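PDB 6IV9: Cas13d from uncultured Ruminococcus sp, which binds CRISPR RNA and uses two HEPN domains for maturation of that guide and for cleavage of target RNA. Local coordinates for residues A[174-177]-A[178-182]; A[496-499]-A[500-503]; A[518-521]-A[522-526]. The protein carries 2 engineered substitutions. All blocks are in the same frame, centred on the assembly; numbering follows the deposited sequence.

Followed from the N terminus, the contacts come strictly in series and none nests in or crosses another. Each is one continuous piece of chain along or at the start of a helix, so none closes a loop: contact 1 belongs to helix 168-197, contact 2 opens helix 497-505, and contact 3 sits in helix 511-535, the next helix in the chain. Contact 3 links the other two. Its Lys524 forms a salt bridge with Asp178 of contact 1, and Ile179 packs against Leu521 and Lys524. Toward contact 2, the Phe525 and Phe498 rings meet, while Ile502 touches Leu518 and Leu521. Contacts 1 and 2 do not touch, their nearest atoms lying about 6 Å apart. Contacts 1 and 3 also border the bound RNA.

Contact 1. Residues A[174-177]-A[178-182]; sequences YNIL and DIEKI. With nucleotides of chain B.
Four successive alpha-helical bonds join Tyr174 through Leu177 to Asp178 through Lys181 in the first half of helix 168-197, among them Glu180 N to Ile176 O at 3.2 Å.

Two van der Waals contacts accompany them. Ile176 and Glu180 run alongside each other, with the CG2 methyl of Ile176 3.8 Å from OE2 of Glu180; that carboxylate oxygen is hydrogen-bonded to Tyr304. One face of the Tyr174 ring is covered by Leu177 CD1, centred 4.2 Å above its plane, while the phenol OH bonds to Asp147.

The charged interactions lie toward the RNA. Asp178 OD2 is paired with Lys524 of helix 511-535, and its carboxylate is about 4 Å from a bound magnesium ion. OD1 forms a weak salt bridge, 3.4 Å long, with NZ of Lys181, an i to i+3 pair on the helix face that meets the CRISPR RNA backbone. The lysine chain bends at its third torsion (chi3 -55°), which brings the ammonium between the Asp178 carboxylate and the phosphates of the RNA. This clustering of anions probably keeps Lys181 positively charged. As a phosphate-binding lysine it clamps two consecutive nucleotides of chain B, NZ donating to OP1 of A28 at 3.0 Å and to OP2 of A27 at 3.1 Å.

Contact 2. Residues A[496-499]-A[500-503]; sequences LYFS and KMIY
Lys500 N to Leu496 O (3.1 Å) is the first of four successive i to i+4 backbone bonds that wind 496-503 into the opening turns of helix 497-505, with Leu496 at the N-cap. The bond from Met501 N to Tyr497 O is shorter, at 2.8 Å, and Ile502 and Tyr503 continue the series onto Phe498 and Ser499.

Tyr497 pairs with Lys500, one turn on. The lysine leaves the backbone with CG beside its own N, then turns sharply at chi3 (-91°), folding back toward the start of the helix. Its end comes down over one face of the tyrosine ring. CE makes a CH-pi contact, 3.6 Å above the ring plane and displaced toward the rim, and NZ makes a cation-pi contact 4.0 Å from the ring centroid, 25° off the normal.

Round the helix, Phe498 meets two aliphatic side chains, the end of Met501 and the CG1 branch of Ile502. Met501 bends at its last torsion (chi3 70°) and brings its terminal methyl CE within 3.6 Å of Phe498 CD1. Ile502 CG1 approaches the ring at CE2, 3.9 Å away. Both meet the ring obliquely. On another side, Ser499 OG is hydrogen-bonded to Glu562 of helix 556-570, whose same OE1 atom also accepts from Leu496 N and so fastens the helix start.

The two polar ends of the Tyr497-Lys500 pair converge on Asp319 of helix 312-330, OD1 taking the ammonium in a salt bridge and OD2 the phenol. Lys500 NZ also bonds to the carbonyl of Ala492. With an aromatic face, a carboxylate and a carbonyl around it, this buried ammonium is probably stabilised in its charged form, and the shared carboxylate, bonded to the phenol as well, is consistent with a ring held against the lysine.

Contact 3. Residues A[518-521]-A[522-526]; sequences LTTL and ISKFD. With nucleotides of chain B.
Ile522 lies one turn beyond Leu518 in helix 511-535, its N bonded to Leu518 O at 2.8 Å. With CG1 beside the backbone N and the chain extended beyond it, CG1 (3.1 Å) and CD1 (3.3 Å) of Ile522 both lie close to Leu518 O; the contact with the leucine side chain, CD1 to CB, is looser at 4.4 Å.

Ser523 follows, with its N bonded to Thr519 O and its CB resting near that oxygen. Thr519 meets the RNA: its CB is 3.4 Å from O2 of C33 of chain B, and its CG2 methyl packs on O4' of U34 and O2' of C33. Its hydroxyl sits between the backbone N and the carbonyl carbon (chi1 63°) and is hydrogen-bonded to the Asn515 carbonyl of the preceding turn.

Lys524 donates its N to Thr520 O and lies alongside that threonine. A bend at chi2 (-45°) holds the chain against the helix, with CG 3.2 Å from Thr520 O and CE 4.1 Å from Thr520 CG2. Its ammonium forms a salt bridge with Asp178 of helix 168-197, while Thr520 OG1 is bonded to the Asp516 carbonyl.

Phe525 N is bonded to Leu521 O, with an N-H...O angle of 174°. The same oxygen lies at the ring's edge, 3.2 Å from CD2. Asp526 closes the run with its N on Ile522 O and its carboxylate paired with Lys529.

The helix is wedged among several others. Leu521, Lys524 and Phe525 pack on Ile179 of helix 168-197, Leu518 and Leu521 on Ile502 of helix 497-505, and Ile522 and Phe525 on helix 556-570, while Asp526 touches Asn79 between strands 69-75 and 81-88.

Contact 1. Residues A[174-177]-A[178-182]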
loop_
_atom_site.group_PDB
_atom_site.type_symbol
_atom_site.label_atom_id
_atom_site.label_comp_id
_atom_site.label_asym_id
_atom_site.label_seq_id
_atom_site.Cartn_x
_atom_site.Cartn_y
_atom_site.Cartn_z
ATOM N N TYR A 174 18.947 -5.290 0.681
ATOM C CA TYR A 174 17.932 -4.736 1.619
ATOM C C TYR A 174 16.718 -4.262 0.820
ATOM O O TYR A 174 15.632 -4.307 1.337
ATOM C CB TYR A 174 18.508 -3.727 2.620
ATOM C CG TYR A 174 18.955 -4.369 3.903
ATOM C CD1 TYR A 174 20.059 -5.183 3.916
ATOM C CD2 TYR A 174 18.239 -4.252 5.079
ATOM C CE1 TYR A 174 20.478 -5.819 5.063
ATOM C CE2 TYR A 174 18.642 -4.884 6.246
ATOM C CZ TYR A 174 19.771 -5.678 6.233
ATOM O OH TYR A 174 20.205 -6.345 7.338
ATOM N N ASN A 175 16.943 -3.765 -0.386
ATOM C CA ASN A 175 15.822 -3.347 -1.260
ATOM C C ASN A 175 14.969 -4.573 -1.619
ATOM O O ASN A 175 13.767 -4.441 -1.660
ATOM C CB ASN A 175 16.305 -2.537 -2.452
ATOM C CG ASN A 175 16.485 -1.088 -2.075
ATOM O OD1 ASN A 175 15.531 -0.359 -1.974
ATOM N ND2 ASN A 175 17.702 -0.677 -1.825
ATOM N N ILE A 176 15.606 -5.706 -1.913
ATOM C CA ILE A 176 14.848 -6.956 -2.202
ATOM C C ILE A 176 14.098 -7.404 -0.942
ATOM O O ILE A 176 12.969 -7.771 -1.058
ATOM C CB ILE A 176 15.732 -8.068 -2.789
ATOM C CG1 ILE A 176 16.407 -7.633 -4.088
ATOM C CG2 ILE A 176 14.925 -9.331 -2.975
ATOM C CD1 ILE A 176 17.457 -8.575 -4.579
ATOM N N LEU A 177 14.708 -7.300 0.234
ATOM C CA LEU A 177 14.011 -7.710 1.478
ATOM C C LEU A 177 12.760 -6.846 1.682
ATOM O O LEU A 177 11.793 -7.372 2.163
ATOM C CB LEU A 177 14.957 -7.597 2.666
ATOM C CG LEU A 177 16.206 -8.465 2.583
ATOM C CD1 LEU A 177 17.013 -8.359 3.861
ATOM C CD2 LEU A 177 15.859 -9.898 2.264
ATOM N N ASP A 178 12.834 -5.562 1.330
ATOM C CA ASP A 178 11.700 -4.607 1.443
ATOM C C ASP A 178 10.554 -5.053 0.526
ATOM O O ASP A 178 9.420 -4.903 0.901
ATOM C CB ASP A 178 12.124 -3.177 1.135
ATOM C CG ASP A 178 12.949 -2.550 2.239
ATOM O OD1 ASP A 178 12.926 -3.085 3.333
ATOM O OD2 ASP A 178 13.602 -1.541 1.982
ATOM N N ILE A 179 10.893 -5.539 -0.661
ATOM C CA ILE A 179 9.859 -6.037 -1.605
ATOM C C ILE A 179 9.139 -7.207 -0.930
ATOM O O ILE A 179 7.938 -7.277 -0.997
ATOM C CB ILE A 179 10.513 -6.480 -2.925
ATOM C CG1 ILE A 179 10.992 -5.282 -3.744
ATOM C CG2 ILE A 179 9.578 -7.368 -3.721
ATOM C CD1 ILE A 179 11.838 -5.634 -4.925
ATOM N N GLU A 180 9.891 -8.106 -0.316
ATOM C CA GLU A 180 9.264 -9.270 0.348
ATOM C C GLU A 180 8.425 -8.817 1.548
ATOM O O GLU A 180 7.393 -9.382 1.735
ATOM C CB GLU A 180 10.264 -10.405 0.539
ATOM C CG GLU A 180 10.802 -10.884 -0.789
ATOM C CD GLU A 180 11.866 -11.962 -0.734
ATOM O OE1 GLU A 180 11.961 -12.604 0.279
ATOM O OE2 GLU A 180 12.591 -12.109 -1.696
ATOM N N LYS A 181 8.878 -7.812 2.299
ATOM C CA LYS A 181 8.109 -7.360 3.487
ATOM C C LYS A 181 6.749 -6.839 3.038
ATOM O O LYS A 181 5.776 -7.194 3.640
ATOM C CB LYS A 181 8.711 -6.121 4.159
ATOM C CG LYS A 181 10.059 -6.260 4.820
ATOM C CD LYS A 181 10.357 -5.211 5.855
ATOM C CE LYS A 181 10.254 -3.771 5.427
ATOM N NZ LYS A 181 11.139 -2.916 6.253
ATOM N N ILE A 182 6.731 -5.999 2.013
ATOM C CA ILE A 182 5.443 -5.422 1.537
ATOM C C ILE A 182 4.543 -6.509 0.941
ATOM O O ILE A 182 3.369 -6.452 1.147
ATOM C CB ILE A 182 5.624 -4.173 0.657
ATOM C CG1 ILE A 182 4.354 -3.327 0.653
ATOM C CG2 ILE A 182 6.053 -4.523 -0.743
ATOM C CD1 ILE A 182 4.154 -2.533 1.896
ATOM P P A B 28 10.747 0.699 6.492
ATOM O OP1 A B 28 11.304 -0.073 5.362
ATOM O OP2 A B 28 11.312 0.517 7.877
ATOM O "O5'" A B 28 10.861 2.280 6.259
ATOM C "C5'" A B 28 10.730 2.924 4.962
ATOM C "C4'" A B 28 11.439 4.236 5.091
ATOM O "O4'" A B 28 10.802 5.057 6.122
ATOM C "C3'" A B 28 12.909 4.137 5.511
ATOM O "O3'" A B 28 13.558 5.309 5.015
ATOM C "C2'" A B 28 12.850 4.312 7.028
ATOM O "O2'" A B 28 14.065 4.754 7.623
ATOM C "C1'" A B 28 11.699 5.311 7.179
ATOM N N9 A B 28 10.969 5.193 8.463
ATOM C C8 A B 28 10.542 4.029 9.046
ATOM N N7 A B 28 9.928 4.207 10.190
ATOM C C5 A B 28 9.944 5.581 10.368
ATOM C C6 A B 28 9.519 6.397 11.426
ATOM N N6 A B 28 8.889 5.934 12.498
ATOM N N1 A B 28 9.704 7.723 11.311
ATOM C C2 A B 28 10.331 8.193 10.228
ATOM N N3 A B 28 10.867 7.519 9.210
ATOM C C4 A B 28 10.640 6.196 9.346
ATOM P P A B 27 9.914 -2.668 10.091
ATOM O OP1 A B 27 9.002 -3.633 10.791
ATOM O OP2 A B 27 11.053 -3.226 9.366
ATOM O "O5'" A B 27 9.240 -1.798 8.971
ATOM C "C5'" A B 27 7.990 -1.157 9.303
ATOM C "C4'" A B 27 7.495 -0.407 8.127
ATOM O "O4'" A B 27 6.236 0.194 8.432
ATOM C "C3'" A B 27 8.380 0.770 7.713
ATOM O "O3'" A B 27 9.084 0.472 6.524
ATOM C "C2'" A B 27 7.387 1.914 7.429
ATOM O "O2'" A B 27 7.593 2.497 6.150
ATOM C "C1'" A B 27 6.029 1.201 7.521
ATOM N N9 A B 27 4.947 2.049 7.994
ATOM C C8 A B 27 3.756 2.218 7.337
ATOM N N7 A B 27 2.970 3.100 7.891
ATOM C C5 A B 27 3.682 3.533 9.003
ATOM C C6 A B 27 3.376 4.450 10.025
ATOM N N6 A B 27 2.236 5.147 10.075
ATOM N N1 A B 27 4.318 4.675 10.973
ATOM C C2 A B 27 5.455 3.973 10.918
ATOM N N3 A B 27 5.826 3.042 10.044
ATOM C C4 A B 27 4.892 2.878 9.091
#

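Contact 2. Residues A[496-499]-A[500-503]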
loop_
_atom_site.group_PDB
_atom_site.type_symbol
_atom_site.label_atom_id
_atom_site.label_comp_id
_atom_site.label_asym_id
_atom_site.label_seq_id
_atom_site.Cartn_x
_atom_site.Cartn_y
_atom_site.Cartn_z
ATOM N N LEU A 496 6.226 -7.653 -18.769
ATOM C CA LEU A 496 6.739 -8.939 -18.241
ATOM C C LEU A 496 5.621 -9.613 -17.445
ATOM O O LEU A 496 4.744 -8.927 -16.979
ATOM C CB LEU A 496 7.929 -8.677 -17.319
ATOM C CG LEU A 496 9.129 -8.016 -17.979
ATOM C CD1 LEU A 496 10.235 -7.771 -16.976
ATOM C CD2 LEU A 496 9.631 -8.856 -19.129
ATOM N N TYR A 497 5.710 -10.925 -17.275
ATOM C CA TYR A 497 4.708 -11.689 -16.496
ATOM C C TYR A 497 4.729 -11.239 -15.036
ATOM O O TYR A 497 3.695 -11.202 -14.408
ATOM C CB TYR A 497 4.786 -13.180 -16.802
ATOM C CG TYR A 497 4.111 -13.468 -18.112
ATOM C CD1 TYR A 497 2.742 -13.412 -18.222
ATOM C CD2 TYR A 497 4.841 -13.669 -19.261
ATOM C CE1 TYR A 497 2.099 -13.615 -19.428
ATOM C CE2 TYR A 497 4.219 -13.881 -20.477
ATOM C CZ TYR A 497 2.843 -13.856 -20.562
ATOM O OH TYR A 497 2.225 -14.042 -21.752
ATOM N N PHE A 498 5.903 -10.882 -14.535
ATOM C CA PHE A 498 5.967 -10.446 -13.123
ATOM C C PHE A 498 5.097 -9.197 -12.944
ATOM O O PHE A 498 4.364 -9.146 -11.989
ATOM C CB PHE A 498 7.408 -10.221 -12.673
ATOM C CG PHE A 498 7.499 -9.829 -11.224
ATOM C CD1 PHE A 498 7.580 -10.787 -10.235
ATOM C CD2 PHE A 498 7.440 -8.504 -10.849
ATOM C CE1 PHE A 498 7.629 -10.421 -8.904
ATOM C CE2 PHE A 498 7.500 -8.141 -9.518
ATOM C CZ PHE A 498 7.585 -9.103 -8.549
ATOM N N SER A 499 5.183 -8.252 -13.879
ATOM C CA SER A 499 4.393 -6.997 -13.846
ATOM C C SER A 499 2.904 -7.328 -13.950
ATOM O O SER A 499 2.137 -6.771 -13.226
ATOM C CB SER A 499 4.802 -6.091 -14.966
ATOM O OG SER A 499 6.182 -5.855 -14.937
ATOM N N LYS A 500 2.557 -8.237 -14.846
ATOM C CA LYS A 500 1.151 -8.658 -15.042
ATOM C C LYS A 500 0.642 -9.347 -13.770
ATOM O O LYS A 500 -0.514 -9.236 -13.471
ATOM C CB LYS A 500 1.015 -9.445 -16.349
ATOM C CG LYS A 500 1.268 -8.612 -17.591
ATOM C CD LYS A 500 1.051 -9.346 -18.895
ATOM C CE LYS A 500 2.286 -10.012 -19.444
ATOM N NZ LYS A 500 2.199 -10.212 -20.904
ATOM N N MET A 501 1.515 -10.081 -13.091
ATOM C CA MET A 501 1.126 -10.768 -11.843
ATOM C C MET A 501 0.778 -9.712 -10.797
ATOM O O MET A 501 -0.185 -9.887 -10.107
ATOM C CB MET A 501 2.262 -11.635 -11.320
ATOM C CG MET A 501 1.926 -12.330 -10.057
ATOM S SD MET A 501 3.179 -13.520 -9.613
ATOM C CE MET A 501 4.541 -12.460 -9.173
ATOM N N ILE A 502 1.575 -8.655 -10.713
ATOM C CA ILE A 502 1.283 -7.548 -9.761
ATOM C C ILE A 502 -0.043 -6.890 -10.148
ATOM O O ILE A 502 -0.837 -6.639 -9.281
ATOM C CB ILE A 502 2.442 -6.544 -9.681
ATOM C CG1 ILE A 502 3.727 -7.231 -9.220
ATOM C CG2 ILE A 502 2.062 -5.377 -8.797
ATOM C CD1 ILE A 502 3.626 -7.932 -7.906
ATOM N N TYR A 503 -0.297 -6.714 -11.436
ATOM C CA TYR A 503 -1.580 -6.109 -11.855
ATOM C C TYR A 503 -2.734 -6.998 -11.385
ATOM O O TYR A 503 -3.717 -6.500 -10.937
ATOM C CB TYR A 503 -1.685 -5.919 -13.366
ATOM C CG TYR A 503 -3.064 -5.478 -13.764
ATOM C CD1 TYR A 503 -3.462 -4.171 -13.590
ATOM C CD2 TYR A 503 -4.005 -6.372 -14.226
ATOM C CE1 TYR A 503 -4.738 -3.750 -13.896
ATOM C CE2 TYR A 503 -5.289 -5.972 -14.541
ATOM C CZ TYR A 503 -5.661 -4.656 -14.367
ATOM O OH TYR A 503 -6.915 -4.235 -14.645
#

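Contact 3. Residues A[518-521]-A[522-526]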
loop_
_atom_site.group_PDB
_atom_site.type_symbol
_atom_site.label_atom_id
_atom_site.label_comp_id
_atom_site.label_asym_id
_atom_site.label_seq_id
_atom_site.Cartn_x
_atom_site.Cartn_y
_atom_site.Cartn_z
ATOM N N LEU A 518 2.201 -0.602 -4.832
ATOM C CA LEU A 518 2.895 -0.234 -6.087
ATOM C C LEU A 518 3.990 0.809 -5.859
ATOM O O LEU A 518 5.061 0.617 -6.357
ATOM C CB LEU A 518 1.881 0.223 -7.126
ATOM C CG LEU A 518 1.306 -0.909 -7.974
ATOM C CD1 LEU A 518 2.378 -1.520 -8.843
ATOM C CD2 LEU A 518 0.698 -1.980 -7.107
ATOM N N THR A 519 3.718 1.865 -5.111
ATOM C CA THR A 519 4.797 2.866 -4.928
ATOM C C THR A 519 5.991 2.216 -4.227
ATOM O O THR A 519 7.086 2.510 -4.577
ATOM C CB THR A 519 4.306 4.123 -4.213
ATOM O OG1 THR A 519 3.881 3.776 -2.903
ATOM C CG2 THR A 519 3.228 4.835 -4.988
ATOM N N THR A 520 5.740 1.352 -3.254
ATOM C CA THR A 520 6.862 0.667 -2.568
ATOM C C THR A 520 7.629 -0.220 -3.556
ATOM O O THR A 520 8.830 -0.080 -3.622
ATOM C CB THR A 520 6.363 -0.184 -1.395
ATOM O OG1 THR A 520 5.647 0.605 -0.456
ATOM C CG2 THR A 520 7.484 -0.893 -0.674
ATOM N N LEU A 521 6.928 -1.038 -4.340
ATOM C CA LEU A 521 7.627 -1.919 -5.309
ATOM C C LEU A 521 8.403 -1.063 -6.312
ATOM O O LEU A 521 9.524 -1.371 -6.569
ATOM C CB LEU A 521 6.621 -2.797 -6.055
ATOM C CG LEU A 521 5.910 -3.872 -5.243
ATOM C CD1 LEU A 521 4.956 -4.659 -6.116
ATOM C CD2 LEU A 521 6.906 -4.804 -4.599
ATOM N N ILE A 522 7.804 0.015 -6.800
ATOM C CA ILE A 522 8.479 0.844 -7.834
ATOM C C ILE A 522 9.762 1.421 -7.251
ATOM O O ILE A 522 10.756 1.392 -7.900
ATOM C CB ILE A 522 7.548 1.957 -8.334
ATOM C CG1 ILE A 522 6.354 1.392 -9.095
ATOM C CG2 ILE A 522 8.307 2.983 -9.146
ATOM C CD1 ILE A 522 5.207 2.334 -9.181
ATOM N N SER A 523 9.689 1.914 -6.032
ATOM C CA SER A 523 10.881 2.503 -5.390
ATOM C C SER A 523 11.988 1.448 -5.218
ATOM O O SER A 523 13.116 1.739 -5.512
ATOM C CB SER A 523 10.479 3.088 -4.083
ATOM O OG SER A 523 11.591 3.666 -3.462
ATOM N N LYS A 524 11.648 0.260 -4.750
ATOM C CA LYS A 524 12.664 -0.792 -4.524
ATOM C C LYS A 524 13.295 -1.238 -5.848
ATOM O O LYS A 524 14.489 -1.343 -5.902
ATOM C CB LYS A 524 12.063 -1.938 -3.717
ATOM C CG LYS A 524 11.431 -1.533 -2.398
ATOM C CD LYS A 524 12.254 -0.587 -1.583
ATOM C CE LYS A 524 11.500 0.015 -0.421
ATOM N NZ LYS A 524 12.404 0.685 0.533
ATOM N N PHE A 525 12.498 -1.474 -6.880
ATOM C CA PHE A 525 13.074 -1.886 -8.185
ATOM C C PHE A 525 13.965 -0.770 -8.740
ATOM O O PHE A 525 14.978 -1.052 -9.301
ATOM C CB PHE A 525 11.984 -2.325 -9.157
ATOM C CG PHE A 525 11.489 -3.731 -8.947
ATOM C CD1 PHE A 525 12.229 -4.815 -9.361
ATOM C CD2 PHE A 525 10.281 -3.971 -8.332
ATOM C CE1 PHE A 525 11.772 -6.103 -9.164
ATOM C CE2 PHE A 525 9.828 -5.260 -8.140
ATOM C CZ PHE A 525 10.568 -6.323 -8.564
ATOM N N ASP A 526 13.556 0.474 -8.569
ATOM C CA ASP A 526 14.342 1.626 -9.062
ATOM C C ASP A 526 15.699 1.642 -8.352
ATOM O O ASP A 526 16.694 1.861 -8.999
ATOM C CB ASP A 526 13.573 2.914 -8.807
ATOM C CG ASP A 526 13.919 4.067 -9.727
ATOM O OD1 ASP A 526 14.672 3.868 -10.652
ATOM O OD2 ASP A 526 13.396 5.146 -9.504
ATOM P P C B 33 4.608 13.827 -6.872
ATOM O OP1 C B 33 3.722 14.399 -7.908
ATOM O OP2 C B 33 4.499 14.184 -5.437
ATOM O "O5'" C B 33 4.466 12.238 -6.911
ATOM C "C5'" C B 33 4.546 11.520 -8.153
ATOM C "C4'" C B 33 4.583 10.050 -7.930
ATOM O "O4'" C B 33 5.858 9.687 -7.348
ATOM C "C3'" C B 33 3.574 9.491 -6.940
ATOM O "O3'" C B 33 2.316 9.303 -7.557
ATOM C "C2'" C B 33 4.221 8.179 -6.569
ATOM O "O2'" C B 33 4.141 7.208 -7.598
ATOM C "C1'" C B 33 5.672 8.619 -6.431
ATOM N N1 C B 33 5.997 9.064 -5.055
ATOM C C2 C B 33 6.297 8.072 -4.119
ATOM O O2 C B 33 6.219 6.883 -4.464
ATOM N N3 C B 33 6.619 8.435 -2.860
ATOM C C4 C B 33 6.611 9.724 -2.510
ATOM N N4 C B 33 6.984 10.035 -1.276
ATOM C C5 C B 33 6.347 10.757 -3.452
ATOM C C6 C B 33 6.068 10.385 -4.709
ATOM P P U B 34 1.010 9.586 -6.744
ATOM O OP1 U B 34 -0.136 9.124 -7.573
ATOM O OP2 U B 34 1.042 10.916 -6.176
ATOM O "O5'" U B 34 1.196 8.557 -5.574
ATOM C "C5'" U B 34 0.586 8.756 -4.290
ATOM C "C4'" U B 34 1.099 7.714 -3.339
ATOM O "O4'" U B 34 2.512 7.852 -3.083
ATOM C "C3'" U B 34 0.470 7.733 -1.953
ATOM O "O3'" U B 34 -0.796 7.066 -2.069
ATOM C "C2'" U B 34 1.500 6.941 -1.161
ATOM O "O2'" U B 34 1.331 5.552 -1.400
ATOM C "C1'" U B 34 2.797 7.494 -1.752
ATOM N N1 U B 34 3.287 8.702 -1.061
ATOM C C2 U B 34 3.827 8.483 0.185
ATOM O O2 U B 34 3.877 7.379 0.693
ATOM N N3 U B 34 4.275 9.598 0.819
ATOM C C4 U B 34 4.246 10.889 0.352
ATOM O O4 U B 34 4.756 11.768 1.022
ATOM C C5 U B 34 3.700 11.041 -0.961
ATOM C C6 U B 34 3.222 9.963 -1.597
#